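Bifunctional GH43-CE protein (Bacteroides eggerthii, PDB 6MLY) probably hydrolyses xylose-containing polysaccharides, pairing a family 43 glycoside hydrolase module with a carbohydrate esterase module in one chain. Local coordinates at residues K417-E427 / E433-K445. Numbering follows the deposited sequence.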
ATOM      1  N   LYS A 417     -19.701 -14.886  -9.405  1.00 82.54           N
ATOM      2  CA  LYS A 417     -19.067 -13.693  -8.758  1.00 82.86           C
ATOM      3  C   LYS A 417     -17.942 -14.145  -7.821  1.00 82.50           C
ATOM      4  O   LYS A 417     -18.156 -14.991  -6.949  1.00 83.43           O
ATOM      5  CB  LYS A 417     -20.086 -12.885  -7.948  1.00 83.12           C
ATOM      6  CG  LYS A 417     -21.269 -12.335  -8.734  1.00 84.54           C
ATOM      7  CD  LYS A 417     -22.391 -11.852  -7.841  1.00 85.07           C
ATOM      8  CE  LYS A 417     -23.745 -11.838  -8.520  1.00 86.17           C
ATOM      9  NZ  LYS A 417     -23.796 -10.843  -9.615  1.00 85.80           N
ATOM     10  N   TYR A 418     -16.757 -13.545  -7.998  1.00 82.34           N
ATOM     11  CA  TYR A 418     -15.576 -13.815  -7.179  1.00 80.84           C
ATOM     12  C   TYR A 418     -15.024 -12.502  -6.611  1.00 79.90           C
ATOM     13  O   TYR A 418     -14.843 -11.536  -7.346  1.00 79.79           O
ATOM     14  CB  TYR A 418     -14.486 -14.505  -8.003  1.00 80.95           C
ATOM     15  CG  TYR A 418     -14.905 -15.797  -8.656  1.00 83.06           C
ATOM     16  CD1 TYR A 418     -15.486 -15.802  -9.913  1.00 83.74           C
ATOM     17  CD2 TYR A 418     -14.717 -17.015  -8.021  1.00 83.33           C
ATOM     18  CE1 TYR A 418     -15.875 -16.984 -10.521  1.00 85.01           C
ATOM     19  CE2 TYR A 418     -15.099 -18.207  -8.615  1.00 84.27           C
ATOM     20  CZ  TYR A 418     -15.681 -18.190  -9.870  1.00 85.04           C
ATOM     21  OH  TYR A 418     -16.064 -19.351 -10.471  1.00 86.36           O
ATOM     22  N   ILE A 419     -14.759 -12.491  -5.301  1.00 78.18           N
ATOM     23  CA  ILE A 419     -13.979 -11.442  -4.664  1.00 77.50           C
ATOM     24  C   ILE A 419     -12.522 -11.624  -5.103  1.00 78.92           C
ATOM     25  O   ILE A 419     -12.000 -12.727  -5.038  1.00 82.05           O
ATOM     26  CB  ILE A 419     -14.126 -11.492  -3.131  1.00 76.73           C
ATOM     27  CG1 ILE A 419     -15.573 -11.248  -2.695  1.00 76.12           C
ATOM     28  CG2 ILE A 419     -13.156 -10.515  -2.479  1.00 76.10           C
ATOM     29  CD1 ILE A 419     -15.805 -11.419  -1.212  1.00 75.47           C
ATOM     30  N   VAL A 420     -11.882 -10.533  -5.539  1.00 78.83           N
ATOM     31  CA  VAL A 420     -10.572 -10.587  -6.195  1.00 78.73           C
ATOM     32  C   VAL A 420      -9.721  -9.391  -5.736  1.00 77.71           C
ATOM     33  O   VAL A 420     -10.240  -8.303  -5.510  1.00 77.38           O
ATOM     34  CB  VAL A 420     -10.740 -10.609  -7.731  1.00 79.28           C
ATOM     35  CG1 VAL A 420      -9.433 -10.345  -8.462  1.00 80.66           C
ATOM     36  CG2 VAL A 420     -11.365 -11.909  -8.217  1.00 79.09           C
ATOM     37  N   MET A 421      -8.413  -9.633  -5.573  1.00 77.17           N
ATOM     38  CA  MET A 421      -7.397  -8.594  -5.506  1.00 76.59           C
ATOM     39  C   MET A 421      -6.528  -8.679  -6.762  1.00 76.71           C
ATOM     40  O   MET A 421      -6.208  -9.765  -7.227  1.00 75.89           O
ATOM     41  CB  MET A 421      -6.472  -8.742  -4.294  1.00 78.05           C
ATOM     42  CG  MET A 421      -5.120  -8.075  -4.530  1.00 79.89           C
ATOM     43  SD  MET A 421      -4.019  -8.008  -3.104  1.00 83.48           S
ATOM     44  CE  MET A 421      -3.058  -6.554  -3.534  1.00 83.77           C
ATOM     45  N   VAL A 422      -6.121  -7.510  -7.261  1.00 76.29           N
ATOM     46  CA  VAL A 422      -5.129  -7.381  -8.312  1.00 77.39           C
ATOM     47  C   VAL A 422      -3.981  -6.518  -7.770  1.00 76.31           C
ATOM     48  O   VAL A 422      -4.207  -5.604  -6.966  1.00 76.93           O
ATOM     49  CB  VAL A 422      -5.752  -6.782  -9.589  1.00 78.29           C
ATOM     50  CG1 VAL A 422      -4.713  -6.520 -10.669  1.00 79.96           C
ATOM     51  CG2 VAL A 422      -6.875  -7.653 -10.136  1.00 78.15           C
ATOM     52  N   ASN A 423      -2.752  -6.827  -8.207  1.00 76.30           N
ATOM     53  CA  ASN A 423      -1.566  -6.025  -7.908  1.00 76.17           C
ATOM     54  C   ASN A 423      -0.927  -5.577  -9.229  1.00 76.98           C
ATOM     55  O   ASN A 423      -0.327  -6.386  -9.937  1.00 77.64           O
ATOM     56  CB  ASN A 423      -0.575  -6.785  -7.023  1.00 76.56           C
ATOM     57  CG  ASN A 423       0.665  -5.984  -6.689  1.00 77.01           C
ATOM     58  OD1 ASN A 423       1.364  -5.518  -7.584  1.00 77.47           O
ATOM     59  ND2 ASN A 423       0.956  -5.840  -5.406  1.00 76.89           N
ATOM     60  N   GLY A 424      -1.046  -4.274  -9.526  1.00 77.29           N
ATOM     61  CA  GLY A 424      -0.571  -3.673 -10.777  1.00 78.42           C
ATOM     62  C   GLY A 424       0.765  -2.954 -10.638  1.00 79.58           C
ATOM     63  O   GLY A 424       1.059  -2.069 -11.438  1.00 80.22           O
ATOM     64  N   GLU A 425       1.575  -3.340  -9.639  1.00 80.33           N
ATOM     65  CA  GLU A 425       2.938  -2.819  -9.456  1.00 81.37           C
ATOM     66  C   GLU A 425       3.722  -2.949 -10.764  1.00 83.56           C
ATOM     67  O   GLU A 425       4.245  -1.963 -11.278  1.00 84.61           O
ATOM     68  CB  GLU A 425       3.690  -3.576  -8.361  1.00 82.14           C
ATOM     69  CG  GLU A 425       3.341  -3.121  -6.959  1.00 82.07           C
ATOM     70  CD  GLU A 425       4.207  -3.737  -5.875  1.00 83.24           C
ATOM     71  OE1 GLU A 425       5.443  -3.772  -6.052  1.00 84.50           O
ATOM     72  OE2 GLU A 425       3.641  -4.179  -4.856  1.00 84.14           O
ATOM     73  N   ASN A 426       3.798  -4.185 -11.273  1.00 84.02           N
ATOM     74  CA  ASN A 426       4.472  -4.510 -12.533  1.00 84.64           C
ATOM     75  C   ASN A 426       3.538  -4.147 -13.699  1.00 84.79           C
ATOM     76  O   ASN A 426       2.374  -3.787 -13.482  1.00 80.44           O
ATOM     77  CB  ASN A 426       4.920  -5.978 -12.556  1.00 85.06           C
ATOM     78  CG  ASN A 426       6.132  -6.240 -11.685  1.00 84.44           C
ATOM     79  OD1 ASN A 426       7.264  -5.986 -12.094  1.00 84.85           O
ATOM     80  ND2 ASN A 426       5.909  -6.766 -10.493  1.00 83.76           N
ATOM     81  N   GLU A 427       4.061  -4.256 -14.930  1.00 88.23           N
ATOM     82  CA  GLU A 427       3.403  -3.734 -16.144  1.00 91.03           C
ATOM     83  C   GLU A 427       2.027  -4.395 -16.309  1.00 91.47           C
ATOM     84  O   GLU A 427       1.010  -3.702 -16.367  1.00 93.11           O
ATOM     85  CB  GLU A 427       4.245  -3.954 -17.406  1.00 94.87           C
ATOM     86  CG  GLU A 427       5.717  -3.607 -17.255  1.00 98.05           C
ATOM     87  CD  GLU A 427       6.630  -4.805 -17.040  1.00 99.97           C
ATOM     88  OE1 GLU A 427       6.235  -5.738 -16.298  1.00100.74           O
ATOM     89  OE2 GLU A 427       7.729  -4.808 -17.626  1.00107.53           O
ATOM     90  N   GLU A 433      -5.181 -13.532  -5.413  1.00 82.26           N
ATOM     91  CA  GLU A 433      -6.032 -14.427  -4.637  1.00 81.44           C
ATOM     92  C   GLU A 433      -7.471 -14.234  -5.119  1.00 82.00           C
ATOM     93  O   GLU A 433      -7.805 -13.178  -5.681  1.00 81.15           O
ATOM     94  CB  GLU A 433      -5.862 -14.123  -3.146  1.00 79.92           C
ATOM     95  CG  GLU A 433      -6.637 -15.042  -2.220  1.00 80.63           C
ATOM     96  CD  GLU A 433      -6.470 -14.733  -0.741  1.00 80.97           C
ATOM     97  OE1 GLU A 433      -5.352 -14.290  -0.345  1.00 80.78           O
ATOM     98  OE2 GLU A 433      -7.468 -14.919   0.011  1.00 82.17           O
ATOM     99  N   LYS A 434      -8.311 -15.254  -4.911  1.00 81.87           N
ATOM    100  CA  LYS A 434      -9.665 -15.259  -5.438  1.00 83.24           C
ATOM    101  C   LYS A 434     -10.572 -16.113  -4.549  1.00 84.11           C
ATOM    102  O   LYS A 434     -10.343 -17.309  -4.410  1.00 86.34           O
ATOM    103  CB  LYS A 434      -9.639 -15.793  -6.871  1.00 86.44           C
ATOM    104  CG  LYS A 434     -10.986 -15.822  -7.574  1.00 89.92           C
ATOM    105  CD  LYS A 434     -10.868 -15.777  -9.083  1.00 95.67           C
ATOM    106  CE  LYS A 434      -9.874 -16.783  -9.630  1.00100.31           C
ATOM    107  NZ  LYS A 434      -9.877 -16.810 -11.110  1.00105.78           N
ATOM    108  N   VAL A 435     -11.592 -15.477  -3.960  1.00 81.49           N
ATOM    109  CA  VAL A 435     -12.602 -16.145  -3.137  1.00 81.89           C
ATOM    110  C   VAL A 435     -13.938 -16.044  -3.865  1.00 82.45           C
ATOM    111  O   VAL A 435     -14.252 -14.994  -4.418  1.00 83.21           O
ATOM    112  CB  VAL A 435     -12.688 -15.536  -1.721  1.00 82.31           C
ATOM    113  CG1 VAL A 435     -13.864 -16.081  -0.920  1.00 82.45           C
ATOM    114  CG2 VAL A 435     -11.393 -15.726  -0.946  1.00 83.25           C
ATOM    115  N   PRO A 436     -14.763 -17.119  -3.895  1.00 82.73           N
ATOM    116  CA  PRO A 436     -16.115 -17.028  -4.449  1.00 82.88           C
ATOM    117  C   PRO A 436     -17.044 -16.201  -3.545  1.00 82.42           C
ATOM    118  O   PRO A 436     -16.890 -16.213  -2.318  1.00 82.52           O
ATOM    119  CB  PRO A 436     -16.561 -18.496  -4.509  1.00 83.66           C
ATOM    120  CG  PRO A 436     -15.800 -19.147  -3.379  1.00 82.95           C
ATOM    121  CD  PRO A 436     -14.446 -18.472  -3.406  1.00 81.92           C
ATOM    122  N   LEU A 437     -17.994 -15.487  -4.159  1.00 81.21           N
ATOM    123  CA  LEU A 437     -19.018 -14.760  -3.417  1.00 80.20           C
ATOM    124  C   LEU A 437     -20.374 -15.455  -3.606  1.00 81.61           C
ATOM    125  O   LEU A 437     -20.757 -15.783  -4.733  1.00 83.20           O
ATOM    126  CB  LEU A 437     -19.055 -13.304  -3.892  1.00 79.61           C
ATOM    127  CG  LEU A 437     -19.949 -12.373  -3.073  1.00 78.81           C
ATOM    128  CD1 LEU A 437     -19.523 -12.340  -1.611  1.00 77.14           C
ATOM    129  CD2 LEU A 437     -19.953 -10.969  -3.656  1.00 78.72           C
ATOM    130  N   ASN A 438     -21.073 -15.691  -2.488  1.00 81.65           N
ATOM    131  CA  ASN A 438     -22.410 -16.289  -2.473  1.00 82.64           C
ATOM    132  C   ASN A 438     -23.423 -15.324  -1.835  1.00 83.50           C
ATOM    133  O   ASN A 438     -24.567 -15.706  -1.613  1.00 85.05           O
ATOM    134  CB  ASN A 438     -22.387 -17.642  -1.763  1.00 82.43           C
ATOM    135  CG  ASN A 438     -21.243 -18.521  -2.230  1.00 81.59           C
ATOM    136  OD1 ASN A 438     -21.150 -18.847  -3.412  1.00 82.65           O
ATOM    137  ND2 ASN A 438     -20.357 -18.894  -1.318  1.00 79.69           N
ATOM    138  N   GLN A 439     -22.994 -14.087  -1.544  1.00 83.23           N
ATOM    139  CA  GLN A 439     -23.875 -12.968  -1.168  1.00 84.37           C
ATOM    140  C   GLN A 439     -23.854 -11.918  -2.288  1.00 84.23           C
ATOM    141  O   GLN A 439     -23.201 -12.098  -3.319  1.00 84.52           O
ATOM    142  CB  GLN A 439     -23.421 -12.308   0.138  1.00 85.15           C
ATOM    143  CG  GLN A 439     -23.150 -13.279   1.278  1.00 86.53           C
ATOM    144  CD  GLN A 439     -22.797 -12.554   2.554  1.00 87.14           C
ATOM    145  OE1 GLN A 439     -22.612 -11.336   2.574  1.00 85.45           O
ATOM    146  NE2 GLN A 439     -22.696 -13.307   3.640  1.00 88.95           N
ATOM    147  N   GLN A 440     -24.576 -10.813  -2.076  1.00 83.44           N
ATOM    148  CA  GLN A 440     -24.542  -9.689  -3.013  1.00 82.70           C
ATOM    149  C   GLN A 440     -24.046  -8.418  -2.308  1.00 79.66           C
ATOM    150  O   GLN A 440     -23.357  -7.609  -2.931  1.00 77.40           O
ATOM    151  CB  GLN A 440     -25.902  -9.547  -3.693  1.00 84.66           C
ATOM    152  CG  GLN A 440     -26.350 -10.852  -4.335  1.00 86.84           C
ATOM    153  CD  GLN A 440     -27.140 -10.639  -5.602  1.00 89.29           C
ATOM    154  OE1 GLN A 440     -27.957  -9.724  -5.701  1.00 89.08           O
ATOM    155  NE2 GLN A 440     -26.905 -11.503  -6.577  1.00 91.63           N
ATOM    156  N   VAL A 441     -24.369  -8.263  -1.018  1.00 78.77           N
ATOM    157  CA  VAL A 441     -23.728  -7.257  -0.167  1.00 76.81           C
ATOM    158  C   VAL A 441     -22.323  -7.756   0.198  1.00 75.81           C
ATOM    159  O   VAL A 441     -22.157  -8.873   0.686  1.00 76.72           O
ATOM    160  CB  VAL A 441     -24.569  -6.948   1.089  1.00 77.12           C
ATOM    161  CG1 VAL A 441     -23.843  -6.000   2.037  1.00 75.43           C
ATOM    162  CG2 VAL A 441     -25.940  -6.396   0.724  1.00 77.53           C
ATOM    163  N   VAL A 442     -21.320  -6.910  -0.056  1.00 74.30           N
ATOM    164  CA  VAL A 442     -19.917  -7.208   0.211  1.00 73.17           C
ATOM    165  C   VAL A 442     -19.228  -5.919   0.689  1.00 72.40           C
ATOM    166  O   VAL A 442     -19.628  -4.806   0.319  1.00 71.90           O
ATOM    167  CB  VAL A 442     -19.235  -7.802  -1.038  1.00 73.45           C
ATOM    168  CG1 VAL A 442     -19.206  -6.813  -2.192  1.00 73.80           C
ATOM    169  CG2 VAL A 442     -17.832  -8.303  -0.742  1.00 72.75           C
ATOM    170  N   TYR A 443     -18.197  -6.084   1.522  1.00 71.02           N
ATOM    171  CA  TYR A 443     -17.451  -4.983   2.115  1.00 70.16           C
ATOM    172  C   TYR A 443     -15.992  -5.072   1.653  1.00 69.99           C
ATOM    173  O   TYR A 443     -15.521  -6.148   1.283  1.00 68.48           O
ATOM    174  CB  TYR A 443     -17.574  -5.030   3.641  1.00 69.66           C
ATOM    175  CG  TYR A 443     -18.974  -4.857   4.178  1.00 70.54           C
ATOM    176  CD1 TYR A 443     -19.870  -5.916   4.211  1.00 70.63           C
ATOM    177  CD2 TYR A 443     -19.408  -3.634   4.666  1.00 70.08           C
ATOM    178  CE1 TYR A 443     -21.157  -5.761   4.700  1.00 71.05           C
ATOM    179  CE2 TYR A 443     -20.690  -3.464   5.166  1.00 70.39           C
ATOM    180  CZ  TYR A 443     -21.567  -4.531   5.184  1.00 70.66           C
ATOM    181  OH  TYR A 443     -22.828  -4.366   5.674  1.00 70.46           O
ATOM    182  N   PHE A 444     -15.300  -3.925   1.655  1.00 70.26           N
ATOM    183  CA  PHE A 444     -13.871  -3.840   1.323  1.00 70.46           C
ATOM    184  C   PHE A 444     -13.192  -2.779   2.194  1.00 71.19           C
ATOM    185  O   PHE A 444     -13.831  -1.831   2.649  1.00 70.76           O
ATOM    186  CB  PHE A 444     -13.650  -3.512  -0.156  1.00 70.21           C
ATOM    187  CG  PHE A 444     -14.136  -4.568  -1.117  1.00 70.41           C
ATOM    188  CD1 PHE A 444     -13.467  -5.776  -1.244  1.00 71.04           C
ATOM    189  CD2 PHE A 444     -15.262  -4.357  -1.894  1.00 70.54           C
ATOM    190  CE1 PHE A 444     -13.914  -6.744  -2.130  1.00 71.62           C
ATOM    191  CE2 PHE A 444     -15.708  -5.326  -2.780  1.00 70.86           C
ATOM    192  CZ  PHE A 444     -15.032  -6.517  -2.898  1.00 71.43           C
ATOM    193  N   LYS A 445     -11.883  -2.965   2.395  1.00 71.55           N
ATOM    194  CA  LYS A 445     -11.037  -2.097   3.207  1.00 71.93           C
ATOM    195  C   LYS A 445      -9.656  -2.032   2.545  1.00 71.69           C
ATOM    196  O   LYS A 445      -9.199  -3.003   1.953  1.00 72.11           O
ATOM    197  CB  LYS A 445     -10.976  -2.632   4.644  1.00 73.29           C
ATOM    198  CG  LYS A 445     -10.173  -1.803   5.642  1.00 73.85           C
ATOM    199  CD  LYS A 445     -10.603  -1.992   7.097  1.00 75.21           C
ATOM    200  CE  LYS A 445     -10.207  -3.332   7.683  1.00 75.45           C
ATOM    201  NZ  LYS A 445     -10.567  -3.443   9.118  1.00 76.47           N
TER
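I419 sets CG1 opposite its own carbonyl carbon (chi1 -62°) and runs on extended (chi2 174°), which carries its end out to meet V442 tip to tip, I419 CD1 to V442 CG2 at 3.7 Å. L437 crosses the I419 side chain at a slant, its CD1 3.9 Å from I419 CD1. The other branch, I419 CG2, lies at the edge of the F444 ring, 3.9 Å from F444 CE1. An alanine here would probably leave V442, L437 and F444 without the methyls they pack on, opening a gap between the hairpin and the facing strand.

On the opposite face of the hairpin, K434 lays its aliphatic chain obliquely across Y418, with CG 3.8 Å from Y418 CB, and runs side by side with V420. Its NZ stands nearly over the ring of Y418, but so far off that any cation-pi attraction is weak. P436 borders the same ring, CA 3.8 Å from Y418 CD2.

The backbones pair antiparallel. V435 N gives a bond of 3.0 Å to I419 O; the return bond from I419 N to V435 O is bent and weak. Past the proline, L437 N donates to K417 O at 2.8 Å, extending the pairing into the loop.

Strands 418-423 and 430-436 form a hairpin at one margin of a concanavalin A-like sandwich, with 406-411 continuing the sheet beyond 418-423. After L437 the chain crosses to the facing sheet as strand 441-449, whose V442 and F444 also touch strand 406-411, while I419 and V435 both pack on Y461 of strand 456-462.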